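HTH-type transcriptional regulator yiaJ (Escherichia coli, PDB 1YSQ) represses transcription of the yiaKLMNOPQRS operon, which may serve the use of 2,3-diketo-L-gulonate, and is represented here by its C-terminal, IclR-type effector-binding domain. Local coordinates at residues H12-A15 with P16-A20; D109-A112 with H113-E116; I150-S153 with T154-K158; N164-K167 with P168-E171. All blocks are in the same frame, centred on the assembly; numbering follows the deposited sequence.

Contact 1. Residues H12-A15 with P16-A20; sequences HIAA and PHLEA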
loop_
_atom_site.group_PDB
_atom_site.type_symbol
_atom_site.label_atom_id
_atom_site.label_comp_id
_atom_site.label_asym_id
_atom_site.label_seq_id
_atom_site.Cartn_x
_atom_site.Cartn_y
_atom_site.Cartn_z
ATOM N N HIS A 12 10.479 -14.073 3.875
ATOM C CA HIS A 12 11.638 -14.751 3.287
ATOM C C HIS A 12 11.722 -14.601 1.760
ATOM O O HIS A 12 12.792 -14.319 1.210
ATOM C CB HIS A 12 11.698 -16.235 3.683
ATOM C CG HIS A 12 12.998 -16.882 3.318
ATOM N ND1 HIS A 12 14.172 -16.622 3.994
ATOM C CD2 HIS A 12 13.322 -17.727 2.308
ATOM C CE1 HIS A 12 15.158 -17.299 3.431
ATOM N NE2 HIS A 12 14.669 -17.979 2.406
ATOM N N ILE A 13 10.595 -14.798 1.089
ATOM C CA ILE A 13 10.474 -14.558 -0.345
ATOM C C ILE A 13 10.695 -13.080 -0.687
ATOM O O ILE A 13 11.453 -12.754 -1.610
ATOM C CB ILE A 13 9.059 -14.988 -0.833
ATOM C CG1 ILE A 13 8.873 -16.504 -0.708
ATOM C CG2 ILE A 13 8.777 -14.484 -2.294
ATOM C CD1 ILE A 13 7.543 -17.006 -1.273
ATOM N N ALA A 14 10.014 -12.193 0.043
ATOM C CA ALA A 14 9.940 -10.786 -0.357
ATOM C C ALA A 14 11.164 -9.938 -0.008
ATOM O O ALA A 14 11.531 -9.041 -0.782
ATOM C CB ALA A 14 8.674 -10.143 0.185
ATOM N N ALA A 15 11.795 -10.216 1.138
ATOM C CA ALA A 15 12.844 -9.336 1.681
ATOM C C ALA A 15 13.962 -8.892 0.709
ATOM O O ALA A 15 14.262 -7.711 0.663
ATOM C CB ALA A 15 13.442 -9.907 2.991
ATOM N N PRO A 16 14.560 -9.788 -0.086
ATOM C CA PRO A 16 15.621 -9.357 -1.012
ATOM C C PRO A 16 15.109 -8.318 -2.010
ATOM O O PRO A 16 15.832 -7.385 -2.390
ATOM C CB PRO A 16 15.980 -10.641 -1.767
ATOM C CG PRO A 16 15.463 -11.750 -0.948
ATOM C CD PRO A 16 14.269 -11.227 -0.219
ATOM N N HIS A 17 13.857 -8.505 -2.437
ATOM C CA HIS A 17 13.224 -7.634 -3.416
ATOM C C HIS A 17 12.866 -6.282 -2.805
ATOM O O HIS A 17 13.058 -5.247 -3.438
ATOM C CB HIS A 17 11.967 -8.300 -3.987
ATOM C CG HIS A 17 12.244 -9.584 -4.695
ATOM N ND1 HIS A 17 12.873 -9.632 -5.919
ATOM C CD2 HIS A 17 12.007 -10.870 -4.340
ATOM C CE1 HIS A 17 12.993 -10.892 -6.300
ATOM N NE2 HIS A 17 12.477 -11.664 -5.358
ATOM N N LEU A 18 12.331 -6.299 -1.585
ATOM C CA LEU A 18 11.986 -5.060 -0.898
ATOM C C LEU A 18 13.248 -4.259 -0.565
ATOM O O LEU A 18 13.284 -3.042 -0.748
ATOM C CB LEU A 18 11.136 -5.349 0.350
ATOM C CG LEU A 18 9.806 -6.056 0.048
ATOM C CD1 LEU A 18 9.192 -6.613 1.323
ATOM C CD2 LEU A 18 8.835 -5.122 -0.652
ATOM N N GLU A 19 14.294 -4.945 -0.098
ATOM C CA GLU A 19 15.580 -4.272 0.149
ATOM C C GLU A 19 16.145 -3.621 -1.115
ATOM O O GLU A 19 16.619 -2.484 -1.093
ATOM C CB GLU A 19 16.605 -5.270 0.698
ATOM C CG GLU A 19 16.361 -5.662 2.145
ATOM C CD GLU A 19 17.449 -6.587 2.672
ATOM O OE1 GLU A 19 18.551 -6.616 2.081
ATOM O OE2 GLU A 19 17.200 -7.276 3.666
ATOM N N ALA A 20 16.112 -4.365 -2.212
ATOM C CA ALA A 20 16.528 -3.839 -3.510
ATOM C C ALA A 20 15.785 -2.557 -3.862
ATOM O O ALA A 20 16.390 -1.589 -4.325
ATOM C CB ALA A 20 16.323 -4.899 -4.608
#
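P16 sets its ring against the turn before it, its CD lying 3.5 Å from the carbonyl O of I13. A proline N carries no hydrogen, so its bond back to the preceding turn is missing; the H17 amide also misses its usual partner I13 O and bonds only weakly to A14 O (123°), and helix 8-25 kinks here. The regular pattern returns with L18 N to A14 O (3.0 Å) and E19 N to A15 O (2.9 Å). The H17 imidazole turns its edge to I13 O, with CD2 3.4 Å from that oxygen; CG beside the backbone N (chi1 -61°) swings the ring back along the helix. L18, one turn after A14, rests its CD1 on the small A14 CB at 3.7 Å, where alanine leaves room. Further out, H17 NE2 hydrogen-bonds E179 of helix 162-182, and E19 OE2 bonds T192. A leucine in place of H17 would probably leave E179 without this partner and weaken the polar tie between the two helices. A14 and L18 both lean on I176 and F31, in a proline-kinked helix whose apolar face packs against helix 162-182 and the antiparallel sheet of the IclR effector domain.

Contact 2. Residues D109-A112 with H113-E116; sequences DELA and HIRE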
loop_
_atom_site.group_PDB
_atom_site.type_symbol
_atom_site.label_atom_id
_atom_site.label_comp_id
_atom_site.label_asym_id
_atom_site.label_seq_id
_atom_site.Cartn_x
_atom_site.Cartn_y
_atom_site.Cartn_z
ATOM N N ASP A 109 -15.591 5.491 -6.650
ATOM C CA ASP A 109 -14.940 6.094 -7.816
ATOM C C ASP A 109 -13.448 5.822 -7.754
ATOM O O ASP A 109 -12.836 5.407 -8.732
ATOM C CB ASP A 109 -15.179 7.601 -7.829
ATOM C CG ASP A 109 -16.556 7.976 -8.351
ATOM O OD1 ASP A 109 -17.292 7.087 -8.860
ATOM O OD2 ASP A 109 -16.982 9.155 -8.300
ATOM N N GLU A 110 -12.876 6.060 -6.576
ATOM C CA GLU A 110 -11.464 5.784 -6.326
ATOM C C GLU A 110 -11.136 4.306 -6.550
ATOM O O GLU A 110 -10.140 3.971 -7.193
ATOM C CB GLU A 110 -11.114 6.176 -4.885
ATOM C CG GLU A 110 -9.733 5.706 -4.432
ATOM C CD GLU A 110 -8.638 6.729 -4.686
ATOM O OE1 GLU A 110 -8.876 7.689 -5.447
ATOM O OE2 GLU A 110 -7.522 6.582 -4.125
ATOM N N LEU A 111 -11.969 3.428 -6.004
ATOM C CA LEU A 111 -11.715 2.001 -6.069
ATOM C C LEU A 111 -11.792 1.468 -7.493
ATOM O O LEU A 111 -11.049 0.567 -7.839
ATOM C CB LEU A 111 -12.669 1.226 -5.149
ATOM C CG LEU A 111 -12.474 1.415 -3.639
ATOM C CD1 LEU A 111 -13.491 0.551 -2.892
ATOM C CD2 LEU A 111 -11.044 1.086 -3.211
ATOM N N ALA A 112 -12.694 2.023 -8.304
ATOM C CA ALA A 112 -12.750 1.658 -9.720
ATOM C C ALA A 112 -11.438 1.979 -10.440
ATOM O O ALA A 112 -10.945 1.154 -11.187
ATOM C CB ALA A 112 -13.932 2.343 -10.400
ATOM N N HIS A 113 -10.865 3.167 -10.205
ATOM C CA HIS A 113 -9.578 3.518 -10.787
ATOM C C HIS A 113 -8.464 2.575 -10.343
ATOM O O HIS A 113 -7.611 2.206 -11.159
ATOM C CB HIS A 113 -9.164 4.972 -10.475
ATOM C CG HIS A 113 -10.076 6.012 -11.056
ATOM N ND1 HIS A 113 -10.542 5.963 -12.354
ATOM C CD2 HIS A 113 -10.598 7.139 -10.515
ATOM C CE1 HIS A 113 -11.314 7.009 -12.585
ATOM N NE2 HIS A 113 -11.367 7.739 -11.485
ATOM N N ILE A 114 -8.423 2.241 -9.048
ATOM C CA ILE A 114 -7.409 1.294 -8.541
ATOM C C ILE A 114 -7.540 -0.105 -9.158
ATOM O O ILE A 114 -6.541 -0.728 -9.533
ATOM C CB ILE A 114 -7.475 1.201 -6.975
ATOM C CG1 ILE A 114 -7.080 2.554 -6.359
ATOM C CG2 ILE A 114 -6.546 0.105 -6.469
ATOM C CD1 ILE A 114 -7.575 2.738 -4.890
ATOM N N ARG A 115 -8.773 -0.606 -9.229
ATOM C CA ARG A 115 -9.039 -1.938 -9.793
ATOM C C ARG A 115 -8.629 -2.012 -11.273
ATOM O O ARG A 115 -8.026 -2.993 -11.727
ATOM C CB ARG A 115 -10.514 -2.317 -9.601
ATOM C CG ARG A 115 -10.910 -3.707 -10.181
ATOM C CD ARG A 115 -10.129 -4.898 -9.579
ATOM N NE ARG A 115 -10.475 -6.159 -10.256
ATOM C CZ ARG A 115 -9.881 -6.616 -11.357
ATOM N NH1 ARG A 115 -8.890 -5.928 -11.908
ATOM N NH2 ARG A 115 -10.261 -7.779 -11.901
ATOM N N GLU A 116 -8.910 -0.943 -12.006
ATOM C CA GLU A 116 -8.546 -0.875 -13.420
ATOM C C GLU A 116 -7.028 -0.806 -13.633
ATOM O O GLU A 116 -6.471 -1.549 -14.441
ATOM C CB GLU A 116 -9.228 0.336 -14.071
ATOM C CG GLU A 116 -10.718 0.129 -14.286
ATOM C CD GLU A 116 -11.494 1.423 -14.240
ATOM O OE1 GLU A 116 -10.879 2.501 -14.377
ATOM O OE2 GLU A 116 -12.722 1.349 -14.063
#
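E110 and I114, one turn apart, meet through carbon: E110 CG touches I114 CD1 at 3.7 Å. The glutamate can offer its methylene there because CG stands anti to the backbone N (chi1 170°). A bend at chi2 (91°) then directs the carboxylate to the neighbouring helix 68-75, where OE2 forms a salt bridge with K71; R123 adds a long, weak ion pair to the same oxygen. Glutamate suits the place, having both a stem long enough to pack on the isoleucine and a charge to meet the lysine.

Four successive main-chain carbonyls are taken up by the amides of the following turn, the repeat of a regular alpha-helix, here the amphipathic helix 104-117 of the IclR effector-binding domain. D109 O receives H113 N in a weak bond of 3.3 Å and also lies over one face of the H113 ring, with CD2 3.3 Å away. E110 O accepts I114 N at 3.1 Å, the donor lying in the carbonyl plane. L111 O takes R115 N at 2.9 Å, and A112 O takes E116 N at 3.0 Å; in both the donor is tilted out of that plane. The next carbonyl, H113 O, receives the hydroxyl of S117.

L111 and I114 suit the buried side, where both press on A75 and the isoleucine also reaches I72. Their own contact is looser, L111 CD2 to I114 CD1 at 4.2 Å. H113 and E116 are exposed, where polar and charged groups can meet solvent, and R115, also exposed, touches F76.

Contact 3. Residues I150-S153 with T154-K158; sequences ISLS and TSRLK. With PO4 (phosphate ion), chain C.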
loop_
_atom_site.group_PDB
_atom_site.type_symbol
_atom_site.label_atom_id
_atom_site.label_comp_id
_atom_site.label_asym_id
_atom_site.label_seq_id
_atom_site.Cartn_x
_atom_site.Cartn_y
_atom_site.Cartn_z
ATOM N N ILE A 150 5.476 2.609 -1.343
ATOM C CA ILE A 150 6.593 3.522 -1.116
ATOM C C ILE A 150 6.026 4.781 -0.476
ATOM O O ILE A 150 5.066 5.350 -1.003
ATOM C CB ILE A 150 7.292 3.902 -2.461
ATOM C CG1 ILE A 150 7.926 2.668 -3.123
ATOM C CG2 ILE A 150 8.326 5.023 -2.213
ATOM C CD1 ILE A 150 8.512 2.924 -4.562
ATOM N N SER A 151 6.606 5.232 0.647
ATOM C CA SER A 151 6.188 6.505 1.246
ATOM C C SER A 151 7.279 7.527 0.997
ATOM O O SER A 151 8.470 7.198 1.049
ATOM C CB SER A 151 5.964 6.401 2.772
ATOM O OG SER A 151 5.226 5.248 3.153
ATOM N N LEU A 152 6.867 8.767 0.741
ATOM C CA LEU A 152 7.802 9.856 0.497
ATOM C C LEU A 152 7.068 11.179 0.663
ATOM O O LEU A 152 5.835 11.195 0.743
ATOM C CB LEU A 152 8.431 9.741 -0.904
ATOM C CG LEU A 152 7.577 10.026 -2.147
ATOM C CD1 LEU A 152 8.495 10.170 -3.368
ATOM C CD2 LEU A 152 6.526 8.960 -2.407
ATOM N N SER A 153 7.814 12.284 0.727
ATOM C CA SER A 153 7.192 13.603 0.806
ATOM C C SER A 153 6.448 13.919 -0.495
ATOM O O SER A 153 6.900 13.567 -1.600
ATOM C CB SER A 153 8.229 14.704 1.095
ATOM O OG SER A 153 9.150 14.813 0.022
ATOM N N THR A 154 5.308 14.592 -0.354
ATOM C CA THR A 154 4.516 15.011 -1.502
ATOM C C THR A 154 5.379 15.872 -2.430
ATOM O O THR A 154 5.302 15.765 -3.655
ATOM C CB THR A 154 3.333 15.826 -1.016
ATOM O OG1 THR A 154 2.602 15.046 -0.063
ATOM C CG2 THR A 154 2.345 16.076 -2.167
ATOM N N SER A 155 6.203 16.701 -1.799
ATOM C CA SER A 155 7.140 17.571 -2.475
ATOM C C SER A 155 8.062 16.766 -3.386
ATOM O O SER A 155 8.225 17.098 -4.574
ATOM C CB SER A 155 7.960 18.320 -1.434
ATOM O OG SER A 155 8.564 19.427 -2.045
ATOM N N ARG A 156 8.662 15.705 -2.839
ATOM C CA ARG A 156 9.552 14.882 -3.637
ATOM C C ARG A 156 8.791 14.130 -4.729
ATOM O O ARG A 156 9.265 14.016 -5.858
ATOM C CB ARG A 156 10.373 13.913 -2.773
ATOM C CG ARG A 156 11.399 13.132 -3.577
ATOM C CD ARG A 156 12.442 14.019 -4.249
ATOM N NE ARG A 156 13.481 13.240 -4.925
ATOM C CZ ARG A 156 14.229 13.677 -5.940
ATOM N NH1 ARG A 156 14.073 14.904 -6.428
ATOM N NH2 ARG A 156 15.134 12.875 -6.474
ATOM N N LEU A 157 7.603 13.636 -4.397
ATOM C CA LEU A 157 6.809 12.898 -5.381
ATOM C C LEU A 157 6.486 13.759 -6.617
ATOM O O LEU A 157 6.534 13.285 -7.761
ATOM C CB LEU A 157 5.524 12.393 -4.735
ATOM C CG LEU A 157 4.562 11.630 -5.654
ATOM C CD1 LEU A 157 5.250 10.417 -6.260
ATOM C CD2 LEU A 157 3.361 11.232 -4.849
ATOM N N LYS A 158 6.174 15.024 -6.382
ATOM C CA LYS A 158 5.898 15.938 -7.488
ATOM C C LYS A 158 7.133 16.135 -8.364
ATOM O O LYS A 158 7.022 16.256 -9.584
ATOM C CB LYS A 158 5.349 17.262 -6.964
ATOM C CG LYS A 158 3.857 17.191 -6.694
ATOM C CD LYS A 158 3.388 18.282 -5.764
ATOM C CE LYS A 158 1.915 18.085 -5.393
ATOM N NZ LYS A 158 1.473 19.143 -4.426
HETATM P P PO4 C . 11.962 12.148 0.523
HETATM O O1 PO4 C . 12.872 13.149 1.183
HETATM O O2 PO4 C . 10.617 12.768 0.311
HETATM O O3 PO4 C . 12.628 11.726 -0.751
HETATM O O4 PO4 C . 11.805 10.915 1.392
#
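S153 caps the helix that follows it: at the N-cap position its OG accepts the amide of R156 at 3.0 Å, closing the first turn of helix 154-160 where strand 146-153 ends. The hydroxyl faces that amide because OG sits between the backbone N and the carbonyl carbon (chi1 64°), a place a short serine can occupy with ease. The same OG donates to O2 of a phosphate ion, probably from the crystallisation liquor, and S153 N gives O2 a second bond of 2.9 Å. Backbone amides of M51 and L52 complete the grip on the ion, which lies by the N-terminal end of the helix, where the dipole would probably favour an anion.

Strand and helix segments run at 99° to each other, and the side chains of L152 and L157 likewise meet at about a right angle. L152 CD1 comes over the start of the helix, 4.0 Å from L157 CB, and both leucines suit this buried corner. R156 lays its aliphatic stem beside the phosphate, CG 3.4 Å from O3, while its guanidinium goes on to Q159 through NH1. T154 turns its hydroxyl to S131 on the adjacent strand, so its polar atom is satisfied inside the protein. The first full helical bond runs from L157 N to S153 O, 2.9 Å long and nearly straight at 163°.

Contact 4. Residues N164-K167 with P168-E171; sequences NLLK and PLRE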
loop_
_atom_site.group_PDB
_atom_site.type_symbol
_atom_site.label_atom_id
_atom_site.label_comp_id
_atom_site.label_asym_id
_atom_site.label_seq_id
_atom_site.Cartn_x
_atom_site.Cartn_y
_atom_site.Cartn_z
ATOM N N ASN A 164 7.098 7.355 -12.665
ATOM C CA ASN A 164 8.524 7.085 -12.585
ATOM C C ASN A 164 8.853 6.102 -11.458
ATOM O O ASN A 164 9.634 5.172 -11.660
ATOM C CB ASN A 164 9.329 8.382 -12.434
ATOM C CG ASN A 164 9.383 9.188 -13.728
ATOM O OD1 ASN A 164 9.263 8.635 -14.826
ATOM N ND2 ASN A 164 9.538 10.497 -13.606
ATOM N N LEU A 165 8.245 6.304 -10.286
ATOM C CA LEU A 165 8.477 5.430 -9.142
ATOM C C LEU A 165 7.631 4.153 -9.214
ATOM O O LEU A 165 8.019 3.109 -8.688
ATOM C CB LEU A 165 8.183 6.182 -7.841
ATOM C CG LEU A 165 9.281 7.103 -7.315
ATOM C CD1 LEU A 165 8.741 7.932 -6.145
ATOM C CD2 LEU A 165 10.530 6.301 -6.877
ATOM N N LEU A 166 6.477 4.239 -9.871
ATOM C CA LEU A 166 5.583 3.095 -9.966
ATOM C C LEU A 166 6.232 1.933 -10.724
ATOM O O LEU A 166 6.015 0.758 -10.406
ATOM C CB LEU A 166 4.241 3.513 -10.600
ATOM C CG LEU A 166 3.156 2.472 -10.842
ATOM C CD1 LEU A 166 2.808 1.747 -9.549
ATOM C CD2 LEU A 166 1.911 3.156 -11.402
ATOM N N LYS A 167 7.050 2.260 -11.720
ATOM C CA LYS A 167 7.699 1.214 -12.500
ATOM C C LYS A 167 8.538 0.201 -11.677
ATOM O O LYS A 167 8.249 -0.992 -11.750
ATOM C CB LYS A 167 8.479 1.791 -13.676
ATOM C CG LYS A 167 8.882 0.731 -14.681
ATOM C CD LYS A 167 9.615 1.361 -15.836
ATOM C CE LYS A 167 10.868 0.585 -16.147
ATOM N NZ LYS A 167 10.637 -0.214 -17.367
ATOM N N PRO A 168 9.557 0.630 -10.924
ATOM C CA PRO A 168 10.313 -0.318 -10.082
ATOM C C PRO A 168 9.456 -0.914 -8.963
ATOM O O PRO A 168 9.665 -2.060 -8.572
ATOM C CB PRO A 168 11.457 0.536 -9.497
ATOM C CG PRO A 168 10.991 1.958 -9.637
ATOM C CD PRO A 168 10.122 1.994 -10.861
ATOM N N LEU A 169 8.500 -0.140 -8.452
ATOM C CA LEU A 169 7.600 -0.627 -7.399
ATOM C C LEU A 169 6.795 -1.814 -7.927
ATOM O O LEU A 169 6.686 -2.860 -7.269
ATOM C CB LEU A 169 6.637 0.492 -6.961
ATOM C CG LEU A 169 5.501 0.064 -6.013
ATOM C CD1 LEU A 169 6.024 -0.567 -4.721
ATOM C CD2 LEU A 169 4.629 1.258 -5.712
ATOM N N ARG A 170 6.248 -1.661 -9.129
ATOM C CA ARG A 170 5.476 -2.752 -9.706
ATOM C C ARG A 170 6.372 -3.955 -10.045
ATOM O O ARG A 170 5.999 -5.117 -9.802
ATOM C CB ARG A 170 4.681 -2.289 -10.920
ATOM C CG ARG A 170 3.984 -3.453 -11.650
ATOM C CD ARG A 170 3.197 -3.017 -12.869
ATOM N NE ARG A 170 4.044 -2.283 -13.813
ATOM C CZ ARG A 170 3.919 -0.985 -14.088
ATOM N NH1 ARG A 170 2.960 -0.252 -13.507
ATOM N NH2 ARG A 170 4.749 -0.427 -14.949
ATOM N N GLU A 171 7.562 -3.683 -10.574
ATOM C CA GLU A 171 8.499 -4.766 -10.885
ATOM C C GLU A 171 8.829 -5.583 -9.623
ATOM O O GLU A 171 8.959 -6.809 -9.683
ATOM C CB GLU A 171 9.764 -4.212 -11.532
ATOM C CG GLU A 171 9.548 -3.791 -12.982
ATOM C CD GLU A 171 10.670 -2.935 -13.536
ATOM O OE1 GLU A 171 11.634 -2.643 -12.797
ATOM O OE2 GLU A 171 10.578 -2.546 -14.715
#
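P168 and K167 stand at a proline kink in helix 162-182, the long C-terminal helix that packs on the antiparallel sheet of the IclR effector domain. With no hydrogen on its N, the proline cannot bond to the turn before; its ring fills the place of that bond instead, CD 3.3 Å from N164 O and CG 3.3 Å from L165 O. It also presses closely on the lysine before it, and the proline also touches L21 of helix 8-25. An alanine in place of P168 would probably lose the ring's packing on L21 and on the carbonyls of N164 and L165, leaving a gap between the two helices.

Three main-chain hydrogen bonds carry the helix past the kink: L169 N to L165 O is stretched at 3.3 Å, R170 N to L166 O is short at 2.7 Å, and E171 N to K167 O lies between them.

One salt bridge lies on the exposed side. K167, with its chain bent at chi3 and chi4, brings NZ to 3.5 Å from OE2 of E171 one turn on, at the long end of the range.

The R170 guanidinium lays one face over L166 O, its chain folding back at chi3 (56°). This also brings R170 NH1 to 3.8 Å from L166 CG.

Apolar contacts occupy the side facing the sheet, where leucines suit. L165 and L169 both touch I133, and L169 also reaches V135 and V148; L166 lies against V135 as well. Between the two neighbouring turns, L166 CD1 meets L169 CD2 at 4.3 Å.

Along the chain the contacts follow in series, from contact 1 on helix 8-25 to contact 4 on helix 162-182, all within the effector-binding domain. Contacts 1 and 2 lie on opposite sides of the chain's centre, their own centres 28 Å apart. Contacts 3 and 4 touch: L152 CD1 meets L165 CD1 at 3.6 Å, joining the end of strand 146-153 to the C-terminal helix. Contact 1 stands about 6 Å from contact 4 by nearest atoms, and helices 8-25 and 162-182 run side by side over the sheet. Contacts 1, 3 and 4 therefore gather where helices cover the sheet of this GAF-like domain, while contact 2 belongs to the helical part formed by helices 68-75 and 104-117.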